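Local coordinates for peptide ABC transporter, peptide-binding protein (Thermus thermophilus, PDB 2D5W) that binds oligopeptides, here holding a pentapeptide, and probably delivers them to an ABC transporter for uptake, at residues P299-E304 and A357-L362; L348-H353 and L547-N552; F363-K368 and L530-Q535. All coordinates share one frame; numbering follows the deposited sequence.

The three contacts tie successive parts of the long loop between helices 337-345 and 374-383 to strand 544-557, strand 293-308 and helix 524-541. Interactions 1 and 2, with centres about 9 Å apart, share one sheet: Ile302 O lies 2.9 Å from Arg550 N, a probable hydrogen bond between the neighbouring strands. Interaction 3 lies about 13 Å from interaction 1, centre to centre, and joins it where Gln535 NE2 comes within 2.8 Å of Leu362 O. Between interactions 2 and 3, about 17 Å apart at their centres, His353 O packs on Val367 CG2. The bound peptide touches the sheet: a basic side chain of it packs on Ile302, and one makes a weak hydrogen bond to Asn552 OD1.

Interaction 1. Residues P299-E304 and A357-L362; sequences PGAIWE and APVNPL
The flat group at the middle of this contact is the peptide unit joining Gly300 to Ala301. Val359 CG2 sits squarely over one of its faces, 3.7 Å from Gly300 C, and on the other face Ile302 CD1 stands 4.4 Å from the same carbon. Toward the carbonyl oxygen, Ala357 CB comes to 3.9 Å from Gly300 O, on the same side of the plane as the valine. The alanine methyl comes closer to the neighbouring residue, 3.6 Å from Ala301 CA. The two branches of Val359 divide the work: with chi1 at -67°, CG2 falls between the backbone N and the carbonyl carbon and meets the peptide, while CG1 turns to Pro299 and reaches its CB at 4.2 Å.

Both segments bend here. Ala301 is the centre of an inverse gamma turn, closed weakly from Ile302 N to Gly300 O, and marks the corner in strand 293-308. Facing it, Ala357 to Asn360 form a type I beta turn, with Asn360 N bonded to Ala357 O at 2.9 Å. An Asx turn follows, in which Leu362 N gives Asn360 OD1 a straight bond of 2.9 Å (165°). Tyr568 packs against Ala301, Val359 and Asn360, and a backbone bond between Ala301 and Ser470 ties the corner to the chain just beyond strand 463-469. The two segments meet through methyl groups, a proline ring and bare backbone, so their fit rests on shape and apolar burial, while each segment's own turns supply the polar bonds that set its course.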
loop_
_atom_site.group_PDB
_atom_site.type_symbol
_atom_site.label_atom_id
_atom_site.label_comp_id
_atom_site.label_asym_id
_atom_site.label_seq_id
_atom_site.Cartn_x
_atom_site.Cartn_y
_atom_site.Cartn_z
ATOM N N PRO A 299 7.744 11.344 -8.543
ATOM C CA PRO A 299 6.605 10.639 -9.132
ATOM C C PRO A 299 6.641 9.168 -8.729
ATOM O O PRO A 299 7.711 8.595 -8.537
ATOM C CB PRO A 299 6.818 10.833 -10.631
ATOM C CG PRO A 299 7.490 12.164 -10.696
ATOM C CD PRO A 299 8.510 12.050 -9.585
ATOM N N GLY A 300 5.467 8.571 -8.589
ATOM C CA GLY A 300 5.395 7.172 -8.218
ATOM C C GLY A 300 4.069 6.601 -8.666
ATOM O O GLY A 300 3.278 7.290 -9.307
ATOM N N ALA A 301 3.823 5.340 -8.342
ATOM C CA ALA A 301 2.569 4.699 -8.706
ATOM C C ALA A 301 1.635 4.935 -7.526
ATOM O O ALA A 301 1.392 4.044 -6.715
ATOM C CB ALA A 301 2.793 3.212 -8.936
ATOM N N ILE A 302 1.124 6.159 -7.448
ATOM C CA ILE A 302 0.240 6.590 -6.372
ATOM C C ILE A 302 -1.053 7.043 -7.035
ATOM O O ILE A 302 -1.112 8.100 -7.668
ATOM C CB ILE A 302 0.883 7.752 -5.598
ATOM C CG1 ILE A 302 2.313 7.369 -5.198
ATOM C CG2 ILE A 302 0.058 8.070 -4.357
ATOM C CD1 ILE A 302 3.190 8.549 -4.830
ATOM N N TRP A 303 -2.094 6.241 -6.862
ATOM C CA TRP A 303 -3.365 6.491 -7.517
ATOM C C TRP A 303 -4.496 6.924 -6.596
ATOM O O TRP A 303 -5.076 6.102 -5.877
ATOM C CB TRP A 303 -3.746 5.224 -8.293
ATOM C CG TRP A 303 -5.051 5.270 -9.016
ATOM C CD1 TRP A 303 -5.428 6.155 -9.985
ATOM C CD2 TRP A 303 -6.143 4.362 -8.851
ATOM N NE1 TRP A 303 -6.693 5.853 -10.435
ATOM C CE2 TRP A 303 -7.154 4.755 -9.756
ATOM C CE3 TRP A 303 -6.365 3.252 -8.027
ATOM C CZ2 TRP A 303 -8.372 4.075 -9.857
ATOM C CZ3 TRP A 303 -7.572 2.577 -8.128
ATOM C CH2 TRP A 303 -8.561 2.991 -9.037
ATOM N N GLU A 304 -4.794 8.222 -6.617
ATOM C CA GLU A 304 -5.884 8.773 -5.813
ATOM C C GLU A 304 -7.165 8.373 -6.543
ATOM O O GLU A 304 -7.310 8.606 -7.748
ATOM C CB GLU A 304 -5.770 10.297 -5.720
ATOM C CG GLU A 304 -6.764 10.935 -4.746
ATOM C CD GLU A 304 -6.419 10.717 -3.277
ATOM O OE1 GLU A 304 -7.274 11.043 -2.423
ATOM O OE2 GLU A 304 -5.306 10.238 -2.966
ATOM N N ALA A 357 -0.468 3.817 -12.910
ATOM C CA ALA A 357 0.209 5.096 -13.105
ATOM C C ALA A 357 1.177 5.086 -14.285
ATOM O O ALA A 357 1.742 4.046 -14.629
ATOM C CB ALA A 357 0.949 5.490 -11.827
ATOM N N PRO A 358 1.380 6.253 -14.918
ATOM C CA PRO A 358 2.282 6.389 -16.066
ATOM C C PRO A 358 3.709 5.883 -15.845
ATOM O O PRO A 358 4.371 5.473 -16.799
ATOM C CB PRO A 358 2.237 7.885 -16.362
ATOM C CG PRO A 358 0.830 8.242 -16.001
ATOM C CD PRO A 358 0.626 7.501 -14.696
ATOM N N VAL A 359 4.191 5.911 -14.604
ATOM C CA VAL A 359 5.546 5.432 -14.332
ATOM C C VAL A 359 5.681 3.950 -14.671
ATOM O O VAL A 359 6.788 3.454 -14.871
ATOM C CB VAL A 359 5.967 5.652 -12.856
ATOM C CG1 VAL A 359 6.086 7.140 -12.564
ATOM C CG2 VAL A 359 4.975 5.000 -11.918
ATOM N N ASN A 360 4.556 3.242 -14.728
ATOM C CA ASN A 360 4.571 1.826 -15.085
ATOM C C ASN A 360 4.272 1.743 -16.587
ATOM O O ASN A 360 3.258 2.261 -17.048
ATOM C CB ASN A 360 3.503 1.058 -14.303
ATOM C CG ASN A 360 3.617 -0.442 -14.489
ATOM O OD1 ASN A 360 3.728 -0.932 -15.613
ATOM N ND2 ASN A 360 3.583 -1.182 -13.390
ATOM N N PRO A 361 5.149 1.089 -17.370
ATOM C CA PRO A 361 4.923 0.977 -18.817
ATOM C C PRO A 361 3.607 0.322 -19.239
ATOM O O PRO A 361 3.214 0.415 -20.403
ATOM C CB PRO A 361 6.148 0.203 -19.305
ATOM C CG PRO A 361 6.531 -0.615 -18.120
ATOM C CD PRO A 361 6.366 0.359 -16.974
ATOM N N LEU A 362 2.927 -0.337 -18.306
ATOM C CA LEU A 362 1.651 -0.974 -18.618
ATOM C C LEU A 362 0.520 0.052 -18.756
ATOM O O LEU A 362 -0.550 -0.266 -19.265
ATOM C CB LEU A 362 1.289 -1.995 -17.535
ATOM C CG LEU A 362 2.232 -3.195 -17.415
ATOM C CD1 LEU A 362 1.861 -4.006 -16.182
ATOM C CD2 LEU A 362 2.150 -4.053 -18.675
#

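Interaction 2. Residues L348-H353 and L547-N552; sequences LQPVAH and LYFRAN
Gln349 OE1 takes a nearly straight hydrogen bond from Ala551 N, 2.9 Å long with 165° at the hydrogen. With CG placed beside the backbone N (chi1 -77°) and the chain extended beyond it, the glutamine slants over the strand; its CB and CG pass Phe549 O, and OE1 comes 3.3 Å from Arg550 CB. Its NE2 approaches the Tyr548 ring obliquely, 3.7 Å from CE2, the amide and ring planes 38° apart. Were Gln349 shortened to an alanine, Ala551 N would probably lose this acceptor and a gap would be likely to open beside the Tyr548 ring.

Farther along, Ala352 CB makes a CH-pi contact over one face of the Phe549 ring, 3.5 Å from its centroid; Trp303 also meets that ring. The guanidinium of Arg550 leads away to a salt bridge with Glu304. Phe549 N bonds to Pro350 O at 3.0 Å, and Ala352 N to Leu547 O at 2.9 Å. These two bonds flank Val351 and Tyr548, a single antiparallel bridge of the non-hydrogen-bonded kind, laid by a loop along strand 544-557 where Leu547 and Tyr548 form a classic beta bulge opposite Glu304.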
loop_
_atom_site.group_PDB
_atom_site.type_symbol
_atom_site.label_atom_id
_atom_site.label_comp_id
_atom_site.label_asym_id
_atom_site.label_seq_id
_atom_site.Cartn_x
_atom_site.Cartn_y
_atom_site.Cartn_z
ATOM N N LEU A 348 -0.263 19.793 -12.265
ATOM C CA LEU A 348 0.960 19.006 -12.154
ATOM C C LEU A 348 0.744 17.554 -11.717
ATOM O O LEU A 348 1.617 16.707 -11.909
ATOM C CB LEU A 348 1.958 19.735 -11.254
ATOM C CG LEU A 348 2.381 21.083 -11.862
ATOM C CD1 LEU A 348 3.281 21.833 -10.895
ATOM C CD2 LEU A 348 3.092 20.855 -13.193
ATOM N N GLN A 349 -0.406 17.278 -11.107
ATOM C CA GLN A 349 -0.788 15.910 -10.745
ATOM C C GLN A 349 -1.987 15.765 -11.673
ATOM O O GLN A 349 -3.054 16.326 -11.423
ATOM C CB GLN A 349 -1.175 15.798 -9.267
ATOM C CG GLN A 349 0.054 15.793 -8.361
ATOM C CD GLN A 349 -0.235 15.411 -6.922
ATOM O OE1 GLN A 349 0.546 14.693 -6.294
ATOM N NE2 GLN A 349 -1.347 15.904 -6.383
ATOM N N PRO A 350 -1.813 15.026 -12.779
ATOM C CA PRO A 350 -2.856 14.814 -13.783
ATOM C C PRO A 350 -4.027 13.921 -13.446
ATOM O O PRO A 350 -3.903 12.967 -12.681
ATOM C CB PRO A 350 -2.070 14.270 -14.965
ATOM C CG PRO A 350 -1.080 13.378 -14.278
ATOM C CD PRO A 350 -0.611 14.233 -13.109
ATOM N N VAL A 351 -5.166 14.237 -14.050
ATOM C CA VAL A 351 -6.364 13.441 -13.879
ATOM C C VAL A 351 -6.032 12.037 -14.379
ATOM O O VAL A 351 -5.354 11.875 -15.401
ATOM C CB VAL A 351 -7.530 14.018 -14.710
ATOM C CG1 VAL A 351 -8.725 13.079 -14.656
ATOM C CG2 VAL A 351 -7.912 15.394 -14.181
ATOM N N ALA A 352 -6.497 11.036 -13.639
ATOM C CA ALA A 352 -6.278 9.636 -13.975
ATOM C C ALA A 352 -7.555 9.052 -14.569
ATOM O O ALA A 352 -8.659 9.400 -14.138
ATOM C CB ALA A 352 -5.888 8.861 -12.727
ATOM N N HIS A 353 -7.395 8.155 -15.541
ATOM C CA HIS A 353 -8.528 7.514 -16.208
ATOM C C HIS A 353 -8.449 5.996 -16.090
ATOM O O HIS A 353 -9.350 5.278 -16.529
ATOM C CB HIS A 353 -8.546 7.913 -17.683
ATOM C CG HIS A 353 -8.575 9.392 -17.898
ATOM N ND1 HIS A 353 -9.686 10.161 -17.626
ATOM C CD2 HIS A 353 -7.616 10.250 -18.314
ATOM C CE1 HIS A 353 -9.409 11.430 -17.866
ATOM N NE2 HIS A 353 -8.158 11.511 -18.284
ATOM N N LEU A 547 -9.173 9.396 -9.851
ATOM C CA LEU A 547 -9.112 10.843 -9.668
ATOM C C LEU A 547 -7.847 11.436 -10.289
ATOM O O LEU A 547 -7.923 12.122 -11.306
ATOM C CB LEU A 547 -9.220 11.213 -8.180
ATOM C CG LEU A 547 -10.564 10.872 -7.515
ATOM C CD1 LEU A 547 -10.569 11.401 -6.088
ATOM C CD2 LEU A 547 -11.722 11.476 -8.309
ATOM N N TYR A 548 -6.685 11.174 -9.696
ATOM C CA TYR A 548 -5.434 11.693 -10.241
ATOM C C TYR A 548 -4.221 10.896 -9.779
ATOM O O TYR A 548 -4.285 10.165 -8.789
ATOM C CB TYR A 548 -5.252 13.181 -9.882
ATOM C CG TYR A 548 -5.390 13.531 -8.412
ATOM C CD1 TYR A 548 -6.624 13.898 -7.868
ATOM C CD2 TYR A 548 -4.280 13.519 -7.569
ATOM C CE1 TYR A 548 -6.741 14.248 -6.517
ATOM C CE2 TYR A 548 -4.389 13.862 -6.224
ATOM C CZ TYR A 548 -5.615 14.226 -5.705
ATOM O OH TYR A 548 -5.702 14.568 -4.374
ATOM N N PHE A 549 -3.121 11.027 -10.517
ATOM C CA PHE A 549 -1.874 10.344 -10.182
ATOM C C PHE A 549 -1.020 11.332 -9.396
ATOM O O PHE A 549 -0.868 12.489 -9.787
ATOM C CB PHE A 549 -1.138 9.897 -11.447
ATOM C CG PHE A 549 -1.876 8.854 -12.242
ATOM C CD1 PHE A 549 -2.176 7.617 -11.683
ATOM C CD2 PHE A 549 -2.253 9.106 -13.556
ATOM C CE1 PHE A 549 -2.845 6.643 -12.428
ATOM C CE2 PHE A 549 -2.919 8.139 -14.305
ATOM C CZ PHE A 549 -3.213 6.909 -13.741
ATOM N N ARG A 550 -0.452 10.862 -8.293
ATOM C CA ARG A 550 0.334 11.708 -7.406
ATOM C C ARG A 550 1.842 11.564 -7.450
ATOM O O ARG A 550 2.382 10.561 -7.912
ATOM C CB ARG A 550 -0.120 11.469 -5.963
ATOM C CG ARG A 550 -1.544 11.901 -5.698
ATOM C CD ARG A 550 -2.073 11.383 -4.373
ATOM N NE ARG A 550 -1.235 11.762 -3.240
ATOM C CZ ARG A 550 -1.550 11.504 -1.978
ATOM N NH1 ARG A 550 -0.738 11.880 -0.996
ATOM N NH2 ARG A 550 -2.681 10.869 -1.695
ATOM N N ALA A 551 2.502 12.605 -6.955
ATOM C CA ALA A 551 3.951 12.655 -6.812
ATOM C C ALA A 551 4.116 13.042 -5.344
ATOM O O ALA A 551 3.406 13.923 -4.849
ATOM C CB ALA A 551 4.558 13.722 -7.713
ATOM N N ASN A 552 5.026 12.377 -4.641
ATOM C CA ASN A 552 5.246 12.667 -3.228
ATOM C C ASN A 552 6.236 13.796 -3.004
ATOM O O ASN A 552 7.324 13.803 -3.579
ATOM C CB ASN A 552 5.793 11.444 -2.478
ATOM C CG ASN A 552 4.787 10.317 -2.350
ATOM O OD1 ASN A 552 3.591 10.548 -2.185
ATOM N ND2 ASN A 552 5.277 9.084 -2.396
#

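Interaction 3. Residues F363-K368 and L530-Q535; sequences FNPNVK and LFWRAQ
Asn364 lies flat on the indole of Trp532, its amide plane only 10° from the ring plane. CB makes the CH-pi contact, 3.6 Å from the centroid of the five-membered ring and over its face, while CG rests above the same face nearer the rim. The side chain extends with CG anti to the backbone N (chi1 -176°), which carries ND2 to Trp532 O for a 3.1 Å bond, bent to 140° but with the acceptor in the amide plane. Around the six-membered ring, Pro365 CD packs on CZ2 at 3.7 Å and Asn366 OD1 approaches CZ3 at 3.6 Å, that amide standing at right angles to the indole.

An Asx turn holds the stacked amide from its other end: Asn366 N bonds to Asn364 OD1 at 2.8 Å from above the carbonyl plane. One helical turn beyond Trp532, Gln535 receives the loop backbone, its OE1 accepting from Asn364 N at 3.1 Å, and Val367 CG1 packs 3.6 Å from Gln535 O.

The Gln535 amide is itself fixed at both ends. OE1 has a further partner in Thr354 OG1, while NE2 bonds to Leu362 O and, from above the carbonyl plane, to Phe531 O. The latter oxygen also takes the helical bond from Gln535 N, the two donors arriving from opposite faces of its carbonyl plane. Farther out, Lys368 forms a salt bridge with Glu540 of helix 524-541.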
loop_
_atom_site.group_PDB
_atom_site.type_symbol
_atom_site.label_atom_id
_atom_site.label_comp_id
_atom_site.label_asym_id
_atom_site.label_seq_id
_atom_site.Cartn_x
_atom_site.Cartn_y
_atom_site.Cartn_z
ATOM N N PHE A 363 0.764 1.273 -18.290
ATOM C CA PHE A 363 -0.210 2.361 -18.358
ATOM C C PHE A 363 -0.803 2.520 -19.760
ATOM O O PHE A 363 -0.070 2.585 -20.744
ATOM C CB PHE A 363 0.474 3.666 -17.931
ATOM C CG PHE A 363 -0.294 4.915 -18.278
ATOM C CD1 PHE A 363 -1.470 5.248 -17.609
ATOM C CD2 PHE A 363 0.182 5.778 -19.263
ATOM C CE1 PHE A 363 -2.154 6.426 -17.916
ATOM C CE2 PHE A 363 -0.493 6.952 -19.573
ATOM C CZ PHE A 363 -1.663 7.277 -18.900
ATOM N N ASN A 364 -2.130 2.583 -19.844
ATOM C CA ASN A 364 -2.812 2.762 -21.128
ATOM C C ASN A 364 -3.414 4.166 -21.185
ATOM O O ASN A 364 -4.382 4.463 -20.493
ATOM C CB ASN A 364 -3.929 1.730 -21.301
ATOM C CG ASN A 364 -4.590 1.813 -22.669
ATOM O OD1 ASN A 364 -4.351 2.755 -23.428
ATOM N ND2 ASN A 364 -5.428 0.835 -22.986
ATOM N N PRO A 365 -2.849 5.049 -22.023
ATOM C CA PRO A 365 -3.345 6.423 -22.150
ATOM C C PRO A 365 -4.578 6.573 -23.039
ATOM O O PRO A 365 -5.140 7.664 -23.138
ATOM C CB PRO A 365 -2.148 7.152 -22.743
ATOM C CG PRO A 365 -1.599 6.122 -23.684
ATOM C CD PRO A 365 -1.644 4.849 -22.851
ATOM N N ASN A 366 -5.009 5.477 -23.654
ATOM C CA ASN A 366 -6.128 5.516 -24.592
ATOM C C ASN A 366 -7.511 5.070 -24.122
ATOM O O ASN A 366 -8.434 4.998 -24.935
ATOM C CB ASN A 366 -5.748 4.696 -25.829
ATOM C CG ASN A 366 -4.409 5.106 -26.411
ATOM O OD1 ASN A 366 -3.642 4.264 -26.880
ATOM N ND2 ASN A 366 -4.123 6.402 -26.391
ATOM N N VAL A 367 -7.677 4.778 -22.836
ATOM C CA VAL A 367 -8.982 4.328 -22.356
ATOM C C VAL A 367 -10.038 5.430 -22.381
ATOM O O VAL A 367 -9.720 6.617 -22.472
ATOM C CB VAL A 367 -8.897 3.758 -20.917
ATOM C CG1 VAL A 367 -7.831 2.678 -20.851
ATOM C CG2 VAL A 367 -8.613 4.877 -19.920
ATOM N N LYS A 368 -11.297 5.017 -22.300
ATOM C CA LYS A 368 -12.430 5.936 -22.303
ATOM C C LYS A 368 -12.302 6.961 -21.177
ATOM O O LYS A 368 -11.966 6.610 -20.044
ATOM C CB LYS A 368 -13.723 5.135 -22.141
ATOM C CG LYS A 368 -15.000 5.956 -22.101
ATOM C CD LYS A 368 -16.207 5.034 -21.991
ATOM C CE LYS A 368 -17.504 5.814 -21.905
ATOM N NZ LYS A 368 -18.673 4.897 -21.821
ATOM N N LEU A 530 -2.242 -7.079 -23.370
ATOM C CA LEU A 530 -3.295 -7.670 -22.558
ATOM C C LEU A 530 -3.755 -6.712 -21.464
ATOM O O LEU A 530 -4.953 -6.558 -21.233
ATOM C CB LEU A 530 -2.809 -8.990 -21.954
ATOM C CG LEU A 530 -2.559 -10.087 -22.997
ATOM C CD1 LEU A 530 -1.802 -11.247 -22.370
ATOM C CD2 LEU A 530 -3.884 -10.552 -23.573
ATOM N N PHE A 531 -2.806 -6.065 -20.792
ATOM C CA PHE A 531 -3.160 -5.113 -19.747
ATOM C C PHE A 531 -3.899 -3.906 -20.328
ATOM O O PHE A 531 -4.753 -3.318 -19.663
ATOM C CB PHE A 531 -1.907 -4.655 -18.998
ATOM C CG PHE A 531 -1.618 -5.452 -17.756
ATOM C CD1 PHE A 531 -2.346 -5.233 -16.588
ATOM C CD2 PHE A 531 -0.621 -6.423 -17.752
ATOM C CE1 PHE A 531 -2.083 -5.970 -15.434
ATOM C CE2 PHE A 531 -0.350 -7.165 -16.601
ATOM C CZ PHE A 531 -1.083 -6.936 -15.441
ATOM N N TRP A 532 -3.576 -3.535 -21.565
ATOM C CA TRP A 532 -4.248 -2.404 -22.196
ATOM C C TRP A 532 -5.707 -2.750 -22.454
ATOM O O TRP A 532 -6.595 -1.923 -22.244
ATOM C CB TRP A 532 -3.539 -2.017 -23.498
ATOM C CG TRP A 532 -2.409 -1.053 -23.275
ATOM C CD1 TRP A 532 -1.622 -0.954 -22.159
ATOM C CD2 TRP A 532 -1.943 -0.047 -24.183
ATOM N NE1 TRP A 532 -0.702 0.054 -22.316
ATOM C CE2 TRP A 532 -0.875 0.625 -23.550
ATOM C CE3 TRP A 532 -2.326 0.353 -25.472
ATOM C CZ2 TRP A 532 -0.183 1.677 -24.160
ATOM C CZ3 TRP A 532 -1.637 1.401 -26.078
ATOM C CH2 TRP A 532 -0.578 2.050 -25.420
ATOM N N ARG A 533 -5.961 -3.980 -22.889
ATOM C CA ARG A 533 -7.329 -4.410 -23.143
ATOM C C ARG A 533 -8.086 -4.459 -21.818
ATOM O O ARG A 533 -9.251 -4.073 -21.748
ATOM C CB ARG A 533 -7.340 -5.785 -23.822
ATOM C CG ARG A 533 -6.353 -5.901 -24.982
ATOM C CD ARG A 533 -6.329 -4.636 -25.832
ATOM N NE ARG A 533 -5.066 -4.486 -26.552
ATOM C CZ ARG A 533 -4.696 -3.378 -27.186
ATOM N NH1 ARG A 533 -3.529 -3.329 -27.816
ATOM N NH2 ARG A 533 -5.488 -2.313 -27.186
ATOM N N ALA A 534 -7.420 -4.921 -20.763
ATOM C CA ALA A 534 -8.050 -4.987 -19.449
ATOM C C ALA A 534 -8.427 -3.583 -18.971
ATOM O O ALA A 534 -9.494 -3.383 -18.387
ATOM C CB ALA A 534 -7.112 -5.649 -18.445
ATOM N N GLN A 535 -7.556 -2.611 -19.222
ATOM C CA GLN A 535 -7.829 -1.236 -18.810
ATOM C C GLN A 535 -8.994 -0.625 -19.590
ATOM O O GLN A 535 -9.735 0.198 -19.056
ATOM C CB GLN A 535 -6.569 -0.377 -18.950
ATOM C CG GLN A 535 -5.496 -0.716 -17.915
ATOM C CD GLN A 535 -4.180 -0.003 -18.166
ATOM O OE1 GLN A 535 -4.016 1.177 -17.849
ATOM N NE2 GLN A 535 -3.232 -0.722 -18.756
#